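PDB 1ZJ8: sulfite reductase [ferredoxin] from Mycobacterium tuberculosis, which reduces sulfite to sulfide with electrons from ferredoxin, using its own siroheme and [4Fe-4S] cluster, a step in making sulfur-containing amino acids and cofactors. Local coordinates for residues S182-E187 / K391-D396; L193-A198 / T221-L226; G351-G356 / I397-L402; V357-G362 / L412-R417; P244-G249 / G269-L274. All coordinates share one frame; numbering follows the deposited sequence.

Contact 1: residues S182-E187 / K391-D396; sequences SPLAGE and KLVILD
The pyrrolidine ring of P183, the only ring in these two segments, meets V393 at one corner, with CB 3.9 Å from CG1. The flat peptide group that follows it brings P183 O to 4.1 Å from L395 CD2, a carbonyl against a methyl group; no hydrogen bond joins the two segments. The carboxylate of E187 points its oxygens elsewhere, toward R383 and the backbone N of N350, and only its methylene chain takes part: CG stands 4.4 Å from L395 CD1. L184 adds two contacts. Its CD1 faces V393 CG2 at 4.2 Å, the two side chains crossing at about a right angle, and its CG faces L395 CD2. With chi1 at -45°, L395 sets CG beside its own backbone N and lifts its methyls toward L184 and E187.

V393 and L395 alternate with I394 along strand 392-397, part of a ferredoxin-like half domain, in an antiparallel sheet. Their face of the sheet receives the loop after strand 176-181, while I394 on the reverse face packs against helix 366-379. Branched aliphatic residues suit such a site because they fill space without needing polar partners. The loop is shaped by an ST turn: S182 OG accepts from L184 N at 2.9 Å, and proline suits the position between them, where no backbone donor is required. E187 and D396 carry like charges, OE2 and OD1 being 4.9 Å apart, but R383 forms a salt bridge with each and probably offsets their repulsion.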
# COMPACT_ATOMS: atom_id res chain seq x y z
N SER A 182 -6.26 -9.20 -6.55
CA SER A 182 -5.79 -9.13 -7.93
C SER A 182 -6.64 -8.15 -8.72
O SER A 182 -7.88 -8.28 -8.77
CB SER A 182 -5.89 -10.48 -8.64
OG SER A 182 -5.81 -10.33 -10.04
N PRO A 183 -5.99 -7.16 -9.33
CA PRO A 183 -6.63 -6.26 -10.27
C PRO A 183 -7.32 -6.96 -11.43
O PRO A 183 -8.04 -6.30 -12.16
CB PRO A 183 -5.46 -5.45 -10.84
CG PRO A 183 -4.45 -5.47 -9.82
CD PRO A 183 -4.57 -6.80 -9.14
N LEU A 184 -7.04 -8.25 -11.63
CA LEU A 184 -7.72 -9.04 -12.68
C LEU A 184 -8.44 -10.24 -12.10
O LEU A 184 -8.58 -11.26 -12.77
CB LEU A 184 -6.72 -9.49 -13.75
CG LEU A 184 -6.64 -8.46 -14.86
CD1 LEU A 184 -5.56 -7.41 -14.56
CD2 LEU A 184 -6.39 -9.15 -16.17
N ALA A 185 -8.91 -10.10 -10.87
CA ALA A 185 -9.64 -11.17 -10.23
C ALA A 185 -10.89 -11.52 -11.07
O ALA A 185 -11.70 -10.65 -11.38
CB ALA A 185 -10.02 -10.76 -8.84
N GLY A 186 -10.99 -12.79 -11.47
CA GLY A 186 -12.11 -13.26 -12.28
C GLY A 186 -11.99 -13.13 -13.79
O GLY A 186 -12.88 -13.57 -14.53
N GLU A 187 -10.91 -12.51 -14.26
CA GLU A 187 -10.69 -12.39 -15.70
C GLU A 187 -9.30 -12.78 -16.22
O GLU A 187 -9.14 -12.97 -17.44
CB GLU A 187 -11.04 -10.97 -16.18
CG GLU A 187 -12.48 -10.52 -15.83
CD GLU A 187 -13.58 -11.33 -16.54
OE1 GLU A 187 -13.24 -12.11 -17.47
OE2 GLU A 187 -14.78 -11.16 -16.18
N LYS A 391 -1.29 1.99 -9.67
CA LYS A 391 -1.68 2.04 -11.08
C LYS A 391 -3.17 1.78 -11.19
O LYS A 391 -3.83 1.49 -10.19
CB LYS A 391 -0.85 1.03 -11.88
CG LYS A 391 0.59 1.54 -12.18
CD LYS A 391 1.70 0.71 -11.54
CE LYS A 391 3.11 1.34 -11.71
NZ LYS A 391 3.59 2.29 -10.67
N LEU A 392 -3.72 1.92 -12.38
CA LEU A 392 -5.12 1.52 -12.58
C LEU A 392 -5.34 0.73 -13.85
O LEU A 392 -4.73 1.02 -14.88
CB LEU A 392 -6.08 2.71 -12.51
CG LEU A 392 -5.58 4.13 -12.71
CD1 LEU A 392 -6.78 5.11 -12.77
CD2 LEU A 392 -4.65 4.55 -11.59
N VAL A 393 -6.24 -0.24 -13.77
CA VAL A 393 -6.61 -1.03 -14.93
C VAL A 393 -8.12 -1.07 -15.15
O VAL A 393 -8.89 -1.24 -14.21
CB VAL A 393 -5.94 -2.44 -14.92
CG1 VAL A 393 -5.29 -2.72 -13.58
CG2 VAL A 393 -6.90 -3.54 -15.34
N ILE A 394 -8.52 -0.90 -16.41
CA ILE A 394 -9.92 -0.94 -16.87
C ILE A 394 -10.22 -2.28 -17.54
O ILE A 394 -9.51 -2.67 -18.44
CB ILE A 394 -10.19 0.11 -17.98
CG1 ILE A 394 -9.48 1.45 -17.73
CG2 ILE A 394 -11.69 0.34 -18.16
CD1 ILE A 394 -10.05 2.22 -16.59
N LEU A 395 -11.30 -2.95 -17.14
CA LEU A 395 -11.68 -4.22 -17.77
C LEU A 395 -12.76 -4.09 -18.86
O LEU A 395 -13.35 -3.03 -19.04
CB LEU A 395 -12.16 -5.19 -16.69
CG LEU A 395 -11.34 -5.28 -15.42
CD1 LEU A 395 -11.96 -6.32 -14.53
CD2 LEU A 395 -9.93 -5.64 -15.73
N ASP A 396 -13.00 -5.19 -19.58
CA ASP A 396 -14.10 -5.31 -20.53
C ASP A 396 -14.02 -4.30 -21.66
O ASP A 396 -15.04 -3.71 -22.04
CB ASP A 396 -15.44 -5.15 -19.82
CG ASP A 396 -15.48 -5.86 -18.46
OD1 ASP A 396 -14.56 -6.66 -18.17
OD2 ASP A 396 -16.42 -5.59 -17.69

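Contact 2: residues L193-A198 / T221-L226; sequences LDPTWA and TAISGL
P195 and I223 join the helix to the second strand of a beta-alpha-beta unit, in which strand 176-181 leads into helix 196-206 and the chain returns in the neighbouring parallel strand 219-224. The proline occupies the N-cap position, where its ring can face the end of the strand while the helix departs from it. CG and CB of P195 both lie 3.7 Å from I223 CG2, and the two side chains run antiparallel, passing alongside each other. I223 offers this methyl because its chi1 of -64° turns CG2 anti to the backbone N. L250, from strand 249-254, packs against both residues, and V277 of helix 277-291 touches I223 as well.

Just before the helix, D194 folds the chain into an Asx turn. Its OD1 accepts from T196 N at 3.0 Å, with an N-H...O angle of 157°, and the donor stands 56° out of the carboxylate plane. An aspartate at this point gives the first helical residue an acceptor that the helix itself cannot supply, and its charge would be expected to suit the positive end of the helix dipole.

Where the strand ends, the backbone passes close to the segment before the helix. G225 has no side chain, which lets L193 O come to 3.7 Å from G225 CA in the place a beta carbon would need. The P195 ring also rests against this backbone, with CG 3.8 Å from S224 CA and CD 4.0 Å from G225 N.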
# COMPACT_ATOMS: atom_id res chain seq x y z
N LEU A 193 -7.53 -19.22 -9.23
CA LEU A 193 -8.98 -19.02 -9.05
C LEU A 193 -9.34 -17.50 -8.82
O LEU A 193 -8.46 -16.63 -8.83
CB LEU A 193 -9.51 -19.92 -7.93
CG LEU A 193 -9.30 -19.51 -6.48
CD1 LEU A 193 -9.96 -20.50 -5.57
CD2 LEU A 193 -7.85 -19.37 -6.14
N ASP A 194 -10.63 -17.19 -8.63
CA ASP A 194 -11.05 -15.84 -8.28
C ASP A 194 -11.57 -15.85 -6.86
O ASP A 194 -12.71 -16.25 -6.63
CB ASP A 194 -12.13 -15.29 -9.20
CG ASP A 194 -12.56 -13.87 -8.81
OD1 ASP A 194 -11.89 -13.25 -7.97
OD2 ASP A 194 -13.55 -13.35 -9.36
N PRO A 195 -10.78 -15.34 -5.91
CA PRO A 195 -11.19 -15.44 -4.54
C PRO A 195 -11.95 -14.19 -4.10
O PRO A 195 -12.12 -13.97 -2.89
CB PRO A 195 -9.85 -15.56 -3.83
CG PRO A 195 -8.97 -14.63 -4.61
CD PRO A 195 -9.52 -14.59 -6.02
N THR A 196 -12.40 -13.37 -5.05
CA THR A 196 -13.11 -12.14 -4.72
C THR A 196 -14.20 -12.40 -3.69
O THR A 196 -14.32 -11.66 -2.72
CB THR A 196 -13.79 -11.52 -5.91
OG1 THR A 196 -12.82 -11.28 -6.93
CG2 THR A 196 -14.47 -10.22 -5.51
N TRP A 197 -14.96 -13.47 -3.88
CA TRP A 197 -15.95 -13.87 -2.90
C TRP A 197 -15.47 -13.81 -1.45
O TRP A 197 -16.23 -13.40 -0.56
CB TRP A 197 -16.44 -15.28 -3.17
CG TRP A 197 -17.53 -15.66 -2.24
CD1 TRP A 197 -18.87 -15.44 -2.41
CD2 TRP A 197 -17.39 -16.34 -0.99
NE1 TRP A 197 -19.57 -15.95 -1.35
CE2 TRP A 197 -18.69 -16.51 -0.46
CE3 TRP A 197 -16.29 -16.84 -0.28
CZ2 TRP A 197 -18.92 -17.14 0.76
CZ3 TRP A 197 -16.52 -17.48 0.93
CH2 TRP A 197 -17.82 -17.62 1.44
N ALA A 198 -14.23 -14.24 -1.20
CA ALA A 198 -13.73 -14.25 0.17
C ALA A 198 -13.56 -12.83 0.71
O ALA A 198 -13.86 -12.56 1.87
CB ALA A 198 -12.41 -15.02 0.26
N THR A 221 -3.99 -7.12 4.93
CA THR A 221 -4.40 -8.37 4.34
C THR A 221 -4.33 -8.34 2.80
O THR A 221 -4.69 -7.34 2.16
CB THR A 221 -5.82 -8.74 4.83
OG1 THR A 221 -5.78 -8.95 6.25
CG2 THR A 221 -6.34 -9.99 4.16
N ALA A 222 -3.88 -9.46 2.23
CA ALA A 222 -3.86 -9.65 0.80
C ALA A 222 -4.45 -11.01 0.37
O ALA A 222 -4.05 -12.05 0.89
CB ALA A 222 -2.45 -9.51 0.32
N ILE A 223 -5.38 -10.99 -0.59
CA ILE A 223 -6.00 -12.22 -1.11
C ILE A 223 -6.09 -12.24 -2.66
O ILE A 223 -6.78 -11.39 -3.23
CB ILE A 223 -7.42 -12.39 -0.54
CG1 ILE A 223 -7.35 -12.58 0.98
CG2 ILE A 223 -8.12 -13.59 -1.17
CD1 ILE A 223 -8.69 -12.58 1.65
N SER A 224 -5.43 -13.21 -3.31
CA SER A 224 -5.41 -13.28 -4.79
C SER A 224 -5.03 -14.66 -5.33
O SER A 224 -4.23 -15.36 -4.75
CB SER A 224 -4.45 -12.21 -5.35
OG SER A 224 -4.26 -12.32 -6.76
N GLY A 225 -5.61 -15.02 -6.48
CA GLY A 225 -5.19 -16.21 -7.23
C GLY A 225 -4.03 -15.96 -8.19
O GLY A 225 -3.77 -16.79 -9.06
N LEU A 226 -3.39 -14.79 -8.06
CA LEU A 226 -2.06 -14.50 -8.65
C LEU A 226 -1.17 -13.93 -7.55
O LEU A 226 -1.66 -13.46 -6.54
CB LEU A 226 -2.16 -13.44 -9.76
CG LEU A 226 -2.79 -13.79 -11.10
CD1 LEU A 226 -2.85 -12.55 -12.00
CD2 LEU A 226 -2.01 -14.90 -11.77

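Contact 3: residues G351-G356 / I397-L402; sequences GLNAVG and IPDALL
N353 and I397 form an antiparallel hydrogen-bonded pair, in which I397 N donates to N353 O at 3.0 Å, in the carbonyl plane, and N353 N donates back to I397 O at 2.8 Å. The asparagine side chain adds a second donor to the same oxygen. Its chi1 of -63° holds CG beside the backbone N, from where ND2 reaches I397 O at 3.0 Å, so that one carbonyl oxygen is gripped from opposite faces by the main-chain and side-chain nitrogens of one residue.

The same ND2 also donates to D399 OD1 at 2.7 Å, on the anti side but well out of the carboxylate plane. Both acceptors lie near the amide plane, so the amide has little freedom to rotate. Asparagine suits this place by having two N-H groups on one nitrogen. A salt bridge from R347 to D399 OD1 gives that oxygen a second partner.

The pair lies where strand 392-397 of a ferredoxin-like half domain passes into helix 399-411, and N353 thus ties its own strand, 353-357, to the turn between the two. P398, lacking an N-H, fits a position that leaves the sheet; its CB lies 4.0 Å from L352 CD2, the two side chains side by side. In the apolar part of the contact, V355 CG2 touches both L402 CD1 and, at 4.2 Å, I397 CG1.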
# COMPACT_ATOMS: atom_id res chain seq x y z
N GLY A 351 -13.03 -12.80 -23.15
CA GLY A 351 -12.75 -12.56 -24.55
C GLY A 351 -12.48 -11.10 -24.85
O GLY A 351 -12.03 -10.79 -25.95
N LEU A 352 -12.75 -10.21 -23.90
CA LEU A 352 -12.45 -8.80 -24.06
C LEU A 352 -11.01 -8.49 -23.61
O LEU A 352 -10.18 -9.39 -23.50
CB LEU A 352 -13.47 -7.96 -23.28
CG LEU A 352 -14.93 -8.23 -23.64
CD1 LEU A 352 -15.88 -7.36 -22.81
CD2 LEU A 352 -15.16 -8.07 -25.14
N ASN A 353 -10.70 -7.21 -23.37
CA ASN A 353 -9.37 -6.83 -22.96
C ASN A 353 -9.33 -6.06 -21.67
O ASN A 353 -10.25 -5.32 -21.35
CB ASN A 353 -8.72 -5.93 -24.00
CG ASN A 353 -8.52 -6.63 -25.31
OD1 ASN A 353 -7.54 -7.37 -25.51
ND2 ASN A 353 -9.46 -6.40 -26.23
N ALA A 354 -8.23 -6.22 -20.95
CA ALA A 354 -7.87 -5.32 -19.85
C ALA A 354 -6.70 -4.42 -20.26
O ALA A 354 -5.72 -4.88 -20.85
CB ALA A 354 -7.48 -6.13 -18.61
N VAL A 355 -6.76 -3.15 -19.87
CA VAL A 355 -5.75 -2.16 -20.22
C VAL A 355 -5.25 -1.53 -18.92
O VAL A 355 -6.03 -0.94 -18.18
CB VAL A 355 -6.38 -1.07 -21.13
CG1 VAL A 355 -5.42 0.08 -21.40
CG2 VAL A 355 -6.86 -1.70 -22.41
N GLY A 356 -3.97 -1.68 -18.61
CA GLY A 356 -3.39 -1.05 -17.40
C GLY A 356 -2.62 0.21 -17.75
O GLY A 356 -1.86 0.23 -18.73
N ILE A 397 -12.82 -4.08 -22.19
CA ILE A 397 -12.61 -3.27 -23.39
C ILE A 397 -12.65 -4.21 -24.61
O ILE A 397 -11.75 -5.05 -24.78
CB ILE A 397 -11.22 -2.49 -23.37
CG1 ILE A 397 -11.01 -1.71 -22.07
CG2 ILE A 397 -11.11 -1.53 -24.54
CD1 ILE A 397 -12.18 -0.85 -21.64
N PRO A 398 -13.69 -4.08 -25.46
CA PRO A 398 -13.68 -4.85 -26.70
C PRO A 398 -12.66 -4.33 -27.72
O PRO A 398 -12.30 -3.15 -27.70
CB PRO A 398 -15.11 -4.70 -27.23
CG PRO A 398 -15.60 -3.43 -26.65
CD PRO A 398 -14.90 -3.26 -25.32
N ASP A 399 -12.19 -5.23 -28.59
CA ASP A 399 -11.16 -4.93 -29.58
C ASP A 399 -11.46 -3.70 -30.44
O ASP A 399 -10.58 -2.89 -30.69
CB ASP A 399 -10.91 -6.13 -30.49
CG ASP A 399 -10.07 -7.20 -29.83
OD1 ASP A 399 -9.40 -6.89 -28.85
OD2 ASP A 399 -10.07 -8.36 -30.30
N ALA A 400 -12.70 -3.58 -30.90
CA ALA A 400 -13.08 -2.45 -31.75
C ALA A 400 -12.77 -1.07 -31.11
O ALA A 400 -12.41 -0.12 -31.80
CB ALA A 400 -14.57 -2.54 -32.07
N LEU A 401 -12.93 -0.99 -29.80
CA LEU A 401 -12.91 0.27 -29.08
C LEU A 401 -11.58 0.50 -28.39
O LEU A 401 -11.37 1.54 -27.76
CB LEU A 401 -14.04 0.24 -28.05
CG LEU A 401 -15.44 0.06 -28.66
CD1 LEU A 401 -16.50 -0.22 -27.63
CD2 LEU A 401 -15.81 1.29 -29.50
N LEU A 402 -10.69 -0.48 -28.49
CA LEU A 402 -9.45 -0.46 -27.72
C LEU A 402 -8.62 0.76 -28.05
O LEU A 402 -8.29 1.54 -27.18
CB LEU A 402 -8.61 -1.71 -27.99
CG LEU A 402 -7.36 -1.97 -27.13
CD1 LEU A 402 -7.70 -1.96 -25.66
CD2 LEU A 402 -6.74 -3.32 -27.49

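Contact 4: residues V357-G362 / L412-R417; sequences VAPIAG and LGLQSR
One direct hydrogen bond joins the two segments: A358 N donates to Q415 O at 2.9 Å, bent to 146° at the hydrogen, with the donor tilted 30° from the carbonyl plane. The same oxygen receives a weaker CA-H...O contact from V357, whose CA lies 3.3 Å away.

A water carries the second polar link. It donates one proton to A358 O at 2.8 Å and the other to G413 O at 2.7 Å, bridging two carbonyls that could not bond to each other. G413 ends helix 399-411 in a Schellman motif, whose positive phi is easily adopted by glycine. The chain then turns back beside the end of strand 353-357, so these bonds fasten the exit of the helix to the exit of that strand, both elements of a ferredoxin-like half domain.

Apolar contacts centre on L414, which two residues of the other segment approach. V357 meets it near the backbone, CB to CB at 3.8 Å. P359 meets its far end, with CB 3.6 Å from L414 CD2 and CG at 3.9 Å. Leucine is long enough to serve both, its CB facing V357 while CD2 reaches P359. V357 is rotated so that CG2 takes the crowded position between backbone N and carbonyl carbon, from which it faces L414 CB at 3.9 Å. I368 and V372 of helix 366-379 also pack against L414. P359 offers a compact ring where the chain leaves the strand and no backbone donor is needed.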
# COMPACT_ATOMS: atom_id res chain seq x y z
N VAL A 357 -2.79 1.26 -16.96
CA VAL A 357 -2.12 2.52 -17.23
C VAL A 357 -1.29 2.94 -16.05
O VAL A 357 -1.59 2.61 -14.91
CB VAL A 357 -3.08 3.67 -17.55
CG1 VAL A 357 -3.64 3.52 -18.93
CG2 VAL A 357 -4.20 3.78 -16.52
N ALA A 358 -0.26 3.72 -16.34
CA ALA A 358 0.74 4.07 -15.35
C ALA A 358 0.81 5.57 -15.22
O ALA A 358 1.38 6.25 -16.06
CB ALA A 358 2.14 3.54 -15.75
N PRO A 359 0.24 6.10 -14.13
CA PRO A 359 0.50 7.48 -13.81
C PRO A 359 1.92 7.56 -13.25
O PRO A 359 2.70 6.61 -13.39
CB PRO A 359 -0.57 7.82 -12.78
CG PRO A 359 -1.13 6.49 -12.30
CD PRO A 359 -0.61 5.42 -13.14
N ILE A 360 2.27 8.69 -12.65
CA ILE A 360 3.55 8.86 -12.00
C ILE A 360 3.33 8.77 -10.50
O ILE A 360 2.83 9.71 -9.87
CB ILE A 360 4.18 10.22 -12.39
CG1 ILE A 360 4.59 10.23 -13.86
CG2 ILE A 360 5.38 10.52 -11.49
CD1 ILE A 360 5.25 11.52 -14.33
N ALA A 361 3.71 7.64 -9.91
CA ALA A 361 3.62 7.42 -8.48
C ALA A 361 2.24 7.71 -7.97
O ALA A 361 2.12 8.43 -7.01
CB ALA A 361 4.62 8.29 -7.77
N GLY A 362 1.21 7.20 -8.63
CA GLY A 362 -0.17 7.29 -8.15
C GLY A 362 -0.87 8.63 -8.31
O GLY A 362 -2.07 8.74 -8.02
N LEU A 412 -4.81 12.15 -21.20
CA LEU A 412 -4.83 12.50 -19.77
C LEU A 412 -3.52 12.19 -19.04
O LEU A 412 -3.43 12.38 -17.84
CB LEU A 412 -5.93 11.73 -19.05
CG LEU A 412 -7.36 11.99 -19.47
CD1 LEU A 412 -8.20 10.79 -19.10
CD2 LEU A 412 -7.87 13.23 -18.79
N GLY A 413 -2.51 11.67 -19.75
CA GLY A 413 -1.22 11.33 -19.13
C GLY A 413 -1.19 9.98 -18.44
O GLY A 413 -0.34 9.72 -17.59
N LEU A 414 -2.13 9.10 -18.80
CA LEU A 414 -2.16 7.74 -18.27
C LEU A 414 -1.75 6.75 -19.36
O LEU A 414 -2.56 6.34 -20.19
CB LEU A 414 -3.54 7.42 -17.72
CG LEU A 414 -3.98 8.27 -16.52
CD1 LEU A 414 -5.48 8.14 -16.25
CD2 LEU A 414 -3.19 7.87 -15.30
N GLN A 415 -0.47 6.36 -19.33
CA GLN A 415 0.15 5.62 -20.44
C GLN A 415 0.01 4.15 -20.22
O GLN A 415 0.30 3.67 -19.14
CB GLN A 415 1.64 5.98 -20.54
CG GLN A 415 1.89 7.49 -20.51
CD GLN A 415 3.34 7.89 -20.76
OE1 GLN A 415 4.28 7.09 -20.62
NE2 GLN A 415 3.52 9.16 -21.12
N SER A 416 -0.46 3.44 -21.24
CA SER A 416 -0.47 1.98 -21.24
C SER A 416 0.85 1.41 -21.75
O SER A 416 1.15 0.21 -21.56
CB SER A 416 -1.63 1.49 -22.07
OG SER A 416 -1.66 2.17 -23.29
N ARG A 417 1.64 2.26 -22.39
CA ARG A 417 3.00 1.92 -22.81
C ARG A 417 3.98 2.93 -22.23
O ARG A 417 4.55 3.76 -22.94
CB ARG A 417 3.13 1.93 -24.32
CG ARG A 417 2.32 0.86 -25.07
CD ARG A 417 2.38 1.20 -26.55
NE ARG A 417 1.54 0.42 -27.46
CZ ARG A 417 1.47 0.66 -28.78
NH1 ARG A 417 2.18 1.66 -29.32
NH2 ARG A 417 0.69 -0.08 -29.58
O HOH W 1 1.86 8.95 -16.29

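Contact 5: residues P244-G249 / G269-L274; sequences PEHGPG and GAWVPL
A classic beta bulge, in which H246 and G247 both face H243, marks the hairpin between strands 236-243 and 249-254, and H246 lies over the indole of W271 on the next strand, 266-272. The central contact is a CH-pi interaction: H246 CB sits 3.6 Å from the centroid of the six-membered ring of W271, 26° off the ring normal. On the opposite face of the indole lies P273 N, 4.0 Å above the plane and toward the rim. The imidazole itself takes an oblique course past the tryptophan, the ring centroids being 5.3 Å apart and the planes inclined at 33°. H243 stacks on the H246 ring and also meets W271, so three aromatic side chains gather here.

W271 has CG anti to the backbone N (chi1 -178°), which extends the indole from its strand toward the hairpin. A large flat side chain suits this place because it spans the loop from H246 to G249; it has the largest share of the interface on its side. G247 has backbone angles at which a beta carbon would run into the carbonyl before it and into P248 CD, so glycine suits it, and its carbonyl O lies 3.1 Å from W271 CZ2. The indole N-H has a weak hydrogen bond to V241 O in the first hairpin strand.

Beyond P248 the chain turns a corner and enters strand 249-254, and P248 O lies close to the same ring carbon. G249 has no side chain, where a beta carbon would collide with the indole, and its CA approaches to 3.4 Å from W271 NE1.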
# COMPACT_ATOMS: atom_id res chain seq x y z
N PRO A 244 -2.62 -30.83 -5.15
CA PRO A 244 -2.68 -31.95 -6.08
C PRO A 244 -3.87 -32.86 -5.83
O PRO A 244 -4.42 -33.41 -6.78
CB PRO A 244 -1.37 -32.70 -5.86
CG PRO A 244 -0.90 -32.27 -4.53
CD PRO A 244 -1.37 -30.86 -4.36
N GLU A 245 -4.26 -33.01 -4.57
CA GLU A 245 -5.46 -33.77 -4.24
C GLU A 245 -6.74 -32.93 -4.28
O GLU A 245 -7.74 -33.38 -4.83
CB GLU A 245 -5.32 -34.47 -2.89
CG GLU A 245 -5.99 -35.84 -2.90
CD GLU A 245 -6.48 -36.28 -1.53
OE1 GLU A 245 -5.68 -36.23 -0.57
OE2 GLU A 245 -7.67 -36.68 -1.44
N HIS A 246 -6.70 -31.73 -3.70
CA HIS A 246 -7.92 -31.00 -3.38
C HIS A 246 -8.25 -29.90 -4.38
O HIS A 246 -9.29 -29.28 -4.28
CB HIS A 246 -7.83 -30.42 -1.96
CG HIS A 246 -7.72 -31.45 -0.88
ND1 HIS A 246 -8.50 -32.58 -0.84
CD2 HIS A 246 -6.94 -31.49 0.24
CE1 HIS A 246 -8.19 -33.29 0.24
NE2 HIS A 246 -7.25 -32.64 0.91
N GLY A 247 -7.38 -29.65 -5.35
CA GLY A 247 -7.68 -28.67 -6.40
C GLY A 247 -7.40 -27.22 -5.99
O GLY A 247 -6.64 -26.97 -5.04
N PRO A 248 -8.02 -26.25 -6.71
CA PRO A 248 -7.65 -24.85 -6.48
C PRO A 248 -8.06 -24.34 -5.11
O PRO A 248 -9.14 -24.64 -4.64
CB PRO A 248 -8.40 -24.10 -7.61
CG PRO A 248 -8.82 -25.15 -8.60
CD PRO A 248 -9.07 -26.37 -7.75
N GLY A 249 -7.17 -23.59 -4.48
CA GLY A 249 -7.44 -23.04 -3.15
C GLY A 249 -6.36 -22.06 -2.77
O GLY A 249 -5.60 -21.61 -3.63
N GLY A 269 2.13 -23.38 5.91
CA GLY A 269 2.17 -24.74 5.37
C GLY A 269 0.80 -25.31 5.06
O GLY A 269 0.66 -26.53 4.90
N ALA A 270 -0.19 -24.42 4.93
CA ALA A 270 -1.61 -24.79 4.91
C ALA A 270 -2.26 -24.46 3.57
O ALA A 270 -1.91 -23.46 2.93
CB ALA A 270 -2.35 -24.08 6.03
N TRP A 271 -3.23 -25.31 3.19
CA TRP A 271 -4.12 -25.08 2.04
C TRP A 271 -5.53 -24.85 2.58
O TRP A 271 -6.00 -25.58 3.44
CB TRP A 271 -4.10 -26.29 1.09
CG TRP A 271 -4.94 -26.18 -0.18
CD1 TRP A 271 -4.56 -25.63 -1.39
CD2 TRP A 271 -6.29 -26.67 -0.38
NE1 TRP A 271 -5.58 -25.73 -2.31
CE2 TRP A 271 -6.65 -26.36 -1.72
CE3 TRP A 271 -7.22 -27.32 0.45
CZ2 TRP A 271 -7.91 -26.70 -2.26
CZ3 TRP A 271 -8.47 -27.66 -0.09
CH2 TRP A 271 -8.80 -27.34 -1.43
N VAL A 272 -6.20 -23.83 2.07
CA VAL A 272 -7.52 -23.42 2.55
C VAL A 272 -8.49 -23.27 1.37
O VAL A 272 -8.27 -22.43 0.49
CB VAL A 272 -7.42 -22.08 3.28
CG1 VAL A 272 -8.78 -21.65 3.83
CG2 VAL A 272 -6.37 -22.15 4.40
N PRO A 273 -9.58 -24.06 1.35
CA PRO A 273 -10.49 -23.94 0.19
C PRO A 273 -11.21 -22.59 0.25
O PRO A 273 -11.37 -22.01 1.34
CB PRO A 273 -11.46 -25.11 0.40
CG PRO A 273 -11.47 -25.32 1.91
CD PRO A 273 -10.08 -25.01 2.37
N LEU A 274 -11.62 -22.07 -0.89
CA LEU A 274 -12.17 -20.71 -0.91
C LEU A 274 -13.28 -20.44 0.14
O LEU A 274 -13.33 -19.34 0.72
CB LEU A 274 -12.66 -20.37 -2.33
CG LEU A 274 -13.15 -18.93 -2.54
CD1 LEU A 274 -12.10 -17.88 -2.13
CD2 LEU A 274 -13.55 -18.74 -3.99

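Contacts 1, 3 and 4 meet on one antiparallel sheet through strands 392-397 and 353-357: V355 O probably accepts from I394 N at 3.1 Å, and L392 O from V357 N at 2.9 Å. Contacts 2 and 5 belong to another, mixed sheet and meet where P195 CA lies 3.5 Å from L274 CD1. Contact 1 connects the two groups, since its loop packs on contact 2, with A185 CB 3.2 Å from D194 OD1, while its strand adjoins contacts 3 and 4. The centres of contacts 4 and 5 are about 37 Å apart. None of the five lies at the siroheme or cluster; the side chains of P359, P183 and S224 are about 11, 13 and 14 Å from the siroheme.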